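Local coordinates for protein pyridine synthase TbtD (PDB 5WA4) that probably catalyses the formal [4+2] aza-cycloaddition that forms the pyridine ring of thiomuracin, and binds an N-terminal leader peptide fragment, at residues Phe13-His18 / Leu56-Ser61; Pro89-Pro94 / Met115-Asp120. One frame throughout, in Å; residues are numbered along the deposited sequence.

Contact 1: residues Phe13-His18 / Leu56-Ser61; sequences FRVDYH and LRIYVS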
loop_
_atom_site.group_PDB
_atom_site.type_symbol
_atom_site.label_atom_id
_atom_site.label_comp_id
_atom_site.label_asym_id
_atom_site.label_seq_id
_atom_site.Cartn_x
_atom_site.Cartn_y
_atom_site.Cartn_z
ATOM N N PHE E 13 14.497 11.769 40.161
ATOM C CA PHE E 13 14.810 13.166 40.409
ATOM C C PHE E 13 14.860 13.940 39.101
ATOM O O PHE E 13 15.323 13.421 38.083
ATOM C CB PHE E 13 16.137 13.288 41.160
ATOM C CG PHE E 13 16.031 12.963 42.627
ATOM C CD1 PHE E 13 15.486 13.877 43.513
ATOM C CD2 PHE E 13 16.458 11.738 43.115
ATOM C CE1 PHE E 13 15.377 13.578 44.863
ATOM C CE2 PHE E 13 16.353 11.438 44.464
ATOM C CZ PHE E 13 15.808 12.357 45.336
ATOM N N ARG E 14 14.368 15.178 39.131
ATOM C CA ARG E 14 14.445 16.061 37.980
ATOM C C ARG E 14 15.366 17.271 38.241
ATOM O O ARG E 14 15.082 18.091 39.115
ATOM C CB ARG E 14 13.053 16.553 37.589
ATOM C CG ARG E 14 13.060 17.278 36.245
ATOM C CD ARG E 14 11.821 18.098 35.943
ATOM N NE ARG E 14 12.085 18.986 34.811
ATOM C CZ ARG E 14 11.762 18.726 33.545
ATOM N NH1 ARG E 14 11.147 17.591 33.232
ATOM N NH2 ARG E 14 12.051 19.599 32.589
ATOM N N VAL E 15 16.455 17.382 37.476
ATOM C CA VAL E 15 17.361 18.533 37.541
ATOM C C VAL E 15 17.309 19.422 36.289
ATOM O O VAL E 15 17.931 19.089 35.281
ATOM C CB VAL E 15 18.823 18.074 37.702
ATOM C CG1 VAL E 15 19.736 19.269 37.953
ATOM C CG2 VAL E 15 18.933 17.033 38.797
ATOM N N ASP E 16 16.604 20.552 36.350
ATOM C CA ASP E 16 16.531 21.480 35.209
ATOM C C ASP E 16 17.815 22.297 35.001
ATOM O O ASP E 16 18.362 22.876 35.939
ATOM C CB ASP E 16 15.349 22.441 35.375
ATOM C CG ASP E 16 14.004 21.734 35.313
ATOM O OD1 ASP E 16 13.533 21.234 36.362
ATOM O OD2 ASP E 16 13.409 21.696 34.222
ATOM N N TYR E 17 18.284 22.356 33.761
ATOM C CA TYR E 17 19.519 23.061 33.462
ATOM C C TYR E 17 19.530 23.432 31.981
ATOM O O TYR E 17 20.306 22.900 31.195
ATOM C CB TYR E 17 20.695 22.179 33.834
ATOM C CG TYR E 17 22.025 22.857 34.034
ATOM C CD1 TYR E 17 22.205 23.840 35.003
ATOM C CD2 TYR E 17 23.122 22.466 33.280
ATOM C CE1 TYR E 17 23.442 24.427 35.187
ATOM C CE2 TYR E 17 24.365 23.044 33.450
ATOM C CZ TYR E 17 24.531 24.018 34.405
ATOM O OH TYR E 17 25.794 24.566 34.548
ATOM N N HIS E 18 18.646 24.356 31.623
ATOM C CA HIS E 18 18.303 24.634 30.230
ATOM C C HIS E 18 19.455 24.988 29.283
ATOM O O HIS E 18 19.679 24.298 28.285
ATOM C CB HIS E 18 17.267 25.757 30.198
ATOM C CG HIS E 18 16.025 25.436 30.971
ATOM N ND1 HIS E 18 15.134 26.401 31.384
ATOM C CD2 HIS E 18 15.531 24.253 31.396
ATOM C CE1 HIS E 18 14.139 25.823 32.036
ATOM N NE2 HIS E 18 14.351 24.524 32.057
ATOM N N LEU E 56 18.023 16.784 33.310
ATOM C CA LEU E 56 18.579 15.493 33.652
ATOM C C LEU E 56 17.573 14.743 34.467
ATOM O O LEU E 56 16.870 15.330 35.291
ATOM C CB LEU E 56 19.892 15.615 34.428
ATOM C CG LEU E 56 21.128 15.886 33.579
ATOM C CD1 LEU E 56 22.416 15.478 34.303
ATOM C CD2 LEU E 56 20.981 15.170 32.234
ATOM N N ARG E 57 17.498 13.441 34.214
ATOM C CA ARG E 57 16.661 12.553 35.001
ATOM C C ARG E 57 17.588 11.679 35.815
ATOM O O ARG E 57 18.410 10.951 35.240
ATOM C CB ARG E 57 15.738 11.728 34.095
ATOM C CG ARG E 57 14.297 12.180 34.143
ATOM C CD ARG E 57 13.819 12.847 32.868
ATOM N NE ARG E 57 13.241 11.922 31.898
ATOM C CZ ARG E 57 12.024 12.025 31.354
ATOM N NH1 ARG E 57 11.191 13.000 31.692
ATOM N NH2 ARG E 57 11.625 11.113 30.484
ATOM N N ILE E 58 17.504 11.779 37.143
ATOM C CA ILE E 58 18.321 10.905 37.997
ATOM C C ILE E 58 17.506 9.731 38.582
ATOM O O ILE E 58 16.419 9.910 39.154
ATOM C CB ILE E 58 18.993 11.688 39.154
ATOM C CG1 ILE E 58 20.034 12.665 38.601
ATOM C CG2 ILE E 58 19.687 10.730 40.125
ATOM C CD1 ILE E 58 20.352 13.780 39.537
ATOM N N TYR E 59 18.043 8.527 38.417
ATOM C CA TYR E 59 17.420 7.339 38.978
ATOM C C TYR E 59 18.346 6.715 40.008
ATOM O O TYR E 59 19.491 6.417 39.697
ATOM C CB TYR E 59 17.104 6.327 37.874
ATOM C CG TYR E 59 16.208 6.864 36.774
ATOM C CD1 TYR E 59 14.827 6.876 36.916
ATOM C CD2 TYR E 59 16.753 7.375 35.600
ATOM C CE1 TYR E 59 14.014 7.369 35.907
ATOM C CE2 TYR E 59 15.954 7.870 34.592
ATOM C CZ TYR E 59 14.587 7.865 34.745
ATOM O OH TYR E 59 13.796 8.360 33.730
ATOM N N VAL E 60 17.865 6.541 41.236
ATOM C CA VAL E 60 18.608 5.768 42.238
ATOM C C VAL E 60 17.709 4.701 42.878
ATOM O O VAL E 60 16.523 4.940 43.136
ATOM C CB VAL E 60 19.194 6.664 43.341
ATOM C CG1 VAL E 60 20.224 5.892 44.156
ATOM C CG2 VAL E 60 19.841 7.892 42.736
ATOM N N SER E 61 18.248 3.509 43.117
ATOM C CA SER E 61 17.405 2.469 43.709
ATOM C C SER E 61 17.854 2.058 45.100
ATOM O O SER E 61 18.866 1.373 45.268
ATOM C CB SER E 61 17.330 1.232 42.804
ATOM O OG SER E 61 18.601 0.682 42.559
#
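Val15 and Ile58 meet because each directs one branch from beside its backbone N. In Val15 that branch is CG2, which lies anti to the carbonyl carbon. In Ile58 it is CG1, similarly placed, and an extended second torsion (chi2 159°) carries CD1 on to the valine. Val15 CG2 and Ile58 CD1 end 3.6 Å apart, and the two side chains cross at a slant. Next to them, Phe13 CB lies 3.8 Å from Ile58 CB. Val15 CB and Leu56 CB face each other more loosely, at 4.2 Å.

The backbones form a regular antiparallel pair, with segment axes 153° apart. Phe13 with Ile58 and Val15 with Leu56 are hydrogen-bonded pairs, each closed by two reciprocal N-H...O=C bonds. Phe13 N donates to Ile58 O at 2.9 Å. Val15 N donates to Leu56 O at 3.0 Å in a nearly straight bond (170° at the hydrogen). Between them, Arg14 and Arg57 form a non-hydrogen-bonded pair with side chains on the face opposite Phe13, Val15, Leu56 and Ile58.

Asp16 holds the Arg14 guanidinium side-on. Arg14 NE reaches Asp16 OD1 at 3.1 Å. Arg14 NH2 reaches Asp16 OD2 at 3.0 Å. Both oxygens are met on the syn side, but well out of the carboxylate plane. Arg14 NH2 also bonds the carbonyl O of Arg51. By pairing with Arg14, Asp16 probably eases the closeness of the two arginines.

These are the two central strands of a four-stranded antiparallel sheet. Strand 44-49 flanks segment 56-61, and strand 123-128 flanks segment 13-18. Helix 22-35 covers the apolar face: Leu25 touches Val15, Met22 touches Leu56 and Phe34 touches Ile58.

Contact 2: residues Pro89-Pro94 / Met115-Asp120; sequences PGMADP and MPWSPD
Pro94 CB sits over one face of the Trp117 indole, a proline-tryptophan CH-pi contact between two irregular loops that run in opposite directions. The carbon is 3.8 Å from the centroid of the five-membered ring and only 6° off its normal. Met115 CE reaches the same Pro94 CB at 3.7 Å. The methionine chain bends at both its second and third torsions to bring the methyl there.

Met91 meets the six-membered part of the indole at a slant, with its CB 3.7 Å from Trp117 CZ3. Its CG also lies against Trp117 CZ3 and CH2. Beyond CG the chain bends at its second torsion, and its end leads away. The loops meet again through Gly90 and Asp120, where Gly90 CA lies 3.6 Å from Asp120 OD2.

Helix 98-107, which links the two loops, adds His101 beside Trp117 and Leu98 beside Met115, and Pro54 also packs on the tryptophan. The contact lies at the surface, and Ala92 packs against Pro89 of the second subunit. The Asp120 carboxylate is held at both oxygens, OD1 by the backbone N of His18 and OD2 by Ser88 OG.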
loop_
_atom_site.group_PDB
_atom_site.type_symbol
_atom_site.label_atom_id
_atom_site.label_comp_id
_atom_site.label_asym_id
_atom_site.label_seq_id
_atom_site.Cartn_x
_atom_site.Cartn_y
_atom_site.Cartn_z
ATOM N N PRO E 89 21.864 30.124 32.390
ATOM C CA PRO E 89 21.337 31.430 31.973
ATOM C C PRO E 89 19.832 31.409 31.846
ATOM O O PRO E 89 19.117 32.193 32.472
ATOM C CB PRO E 89 21.946 31.648 30.587
ATOM C CG PRO E 89 23.039 30.660 30.478
ATOM C CD PRO E 89 22.676 29.501 31.334
ATOM N N GLY E 90 19.374 30.482 31.013
ATOM C CA GLY E 90 17.987 30.403 30.623
ATOM C C GLY E 90 17.905 30.281 29.110
ATOM O O GLY E 90 18.832 30.653 28.379
ATOM N N MET E 91 16.803 29.717 28.638
ATOM C CA MET E 91 16.529 29.692 27.212
ATOM C C MET E 91 15.849 31.020 26.882
ATOM O O MET E 91 15.293 31.661 27.774
ATOM C CB MET E 91 15.642 28.501 26.850
ATOM C CG MET E 91 16.097 27.728 25.630
ATOM S SD MET E 91 17.479 26.640 25.992
ATOM C CE MET E 91 18.020 26.212 24.332
ATOM N N ALA E 92 15.893 31.449 25.628
ATOM C CA ALA E 92 15.245 32.710 25.281
ATOM C C ALA E 92 13.703 32.557 25.257
ATOM O O ALA E 92 12.992 33.283 25.963
ATOM C CB ALA E 92 15.766 33.233 23.941
ATOM N N ASP E 93 13.191 31.611 24.467
ATOM C CA ASP E 93 11.742 31.410 24.356
ATOM C C ASP E 93 11.364 29.920 24.306
ATOM O O ASP E 93 11.574 29.246 23.279
ATOM C CB ASP E 93 11.201 32.133 23.113
ATOM C CG ASP E 93 9.696 31.940 22.908
ATOM O OD1 ASP E 93 9.027 31.287 23.745
ATOM O OD2 ASP E 93 9.182 32.430 21.873
ATOM N N PRO E 94 10.802 29.408 25.416
ATOM C CA PRO E 94 10.253 28.048 25.469
ATOM C C PRO E 94 9.347 27.745 24.284
ATOM O O PRO E 94 9.607 26.780 23.562
ATOM C CB PRO E 94 9.475 28.040 26.784
ATOM C CG PRO E 94 10.315 28.941 27.663
ATOM C CD PRO E 94 10.748 30.065 26.733
ATOM N N MET E 115 4.354 22.367 27.714
ATOM C CA MET E 115 4.329 23.757 28.208
ATOM C C MET E 115 3.509 23.820 29.493
ATOM O O MET E 115 2.536 23.077 29.626
ATOM C CB MET E 115 3.671 24.693 27.193
ATOM C CG MET E 115 4.524 25.125 26.035
ATOM S SD MET E 115 5.854 26.216 26.550
ATOM C CE MET E 115 7.230 25.232 25.979
ATOM N N PRO E 116 3.859 24.704 30.444
ATOM C CA PRO E 116 5.014 25.573 30.690
ATOM C C PRO E 116 6.237 24.806 31.181
ATOM O O PRO E 116 6.051 23.865 31.954
ATOM C CB PRO E 116 4.515 26.495 31.809
ATOM C CG PRO E 116 3.037 26.457 31.712
ATOM C CD PRO E 116 2.739 25.056 31.332
ATOM N N TRP E 117 7.444 25.208 30.786
ATOM C CA TRP E 117 8.664 24.565 31.290
ATOM C C TRP E 117 8.746 24.583 32.817
ATOM O O TRP E 117 8.194 25.456 33.490
ATOM C CB TRP E 117 9.925 25.224 30.708
ATOM C CG TRP E 117 10.180 24.869 29.259
ATOM C CD1 TRP E 117 9.292 24.300 28.397
ATOM C CD2 TRP E 117 11.396 25.054 28.514
ATOM N NE1 TRP E 117 9.876 24.119 27.165
ATOM C CE2 TRP E 117 11.166 24.568 27.211
ATOM C CE3 TRP E 117 12.664 25.565 28.826
ATOM C CZ2 TRP E 117 12.145 24.593 26.215
ATOM C CZ3 TRP E 117 13.646 25.587 27.831
ATOM C CH2 TRP E 117 13.380 25.100 26.549
ATOM N N SER E 118 9.413 23.570 33.353
ATOM C CA SER E 118 9.852 23.558 34.739
ATOM C C SER E 118 10.836 24.712 34.931
ATOM O O SER E 118 11.543 25.087 33.987
ATOM C CB SER E 118 10.498 22.209 35.070
ATOM O OG SER E 118 11.368 22.278 36.179
ATOM N N PRO E 119 10.874 25.293 36.141
ATOM C CA PRO E 119 11.805 26.368 36.498
ATOM C C PRO E 119 13.255 25.973 36.293
ATOM O O PRO E 119 13.625 24.859 36.659
ATOM C CB PRO E 119 11.512 26.597 37.973
ATOM C CG PRO E 119 10.078 26.201 38.121
ATOM C CD PRO E 119 9.915 25.020 37.223
ATOM N N ASP E 120 14.064 26.865 35.721
ATOM C CA ASP E 120 15.447 26.525 35.404
ATOM C C ASP E 120 16.238 26.446 36.702
ATOM O O ASP E 120 15.869 27.058 37.703
ATOM C CB ASP E 120 16.045 27.549 34.434
ATOM C CG ASP E 120 17.356 27.083 33.800
ATOM O OD1 ASP E 120 17.694 25.879 33.866
ATOM O OD2 ASP E 120 18.047 27.935 33.196
#

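Overall arrangement
Contacts 1 and 2 follow each other along the chain, and their centres are 16 Å apart. They meet where strand 9-16 runs out into a loop. His18 N donates to Asp120 OD1, probably as a hydrogen bond, at 2.9 Å. The His18 ring meets Trp117 edge-to-face. Asp16 OD1 and Ser118 OG are a further probable bond, but they are modelled too close for the length to be trusted. Contact 1 is buried, its centre about 16 Å from the centre of the chain. The centre of contact 2 is about 25 Å from the chain centre, at the surface beside the second subunit. Neither contact can be assigned to the active site.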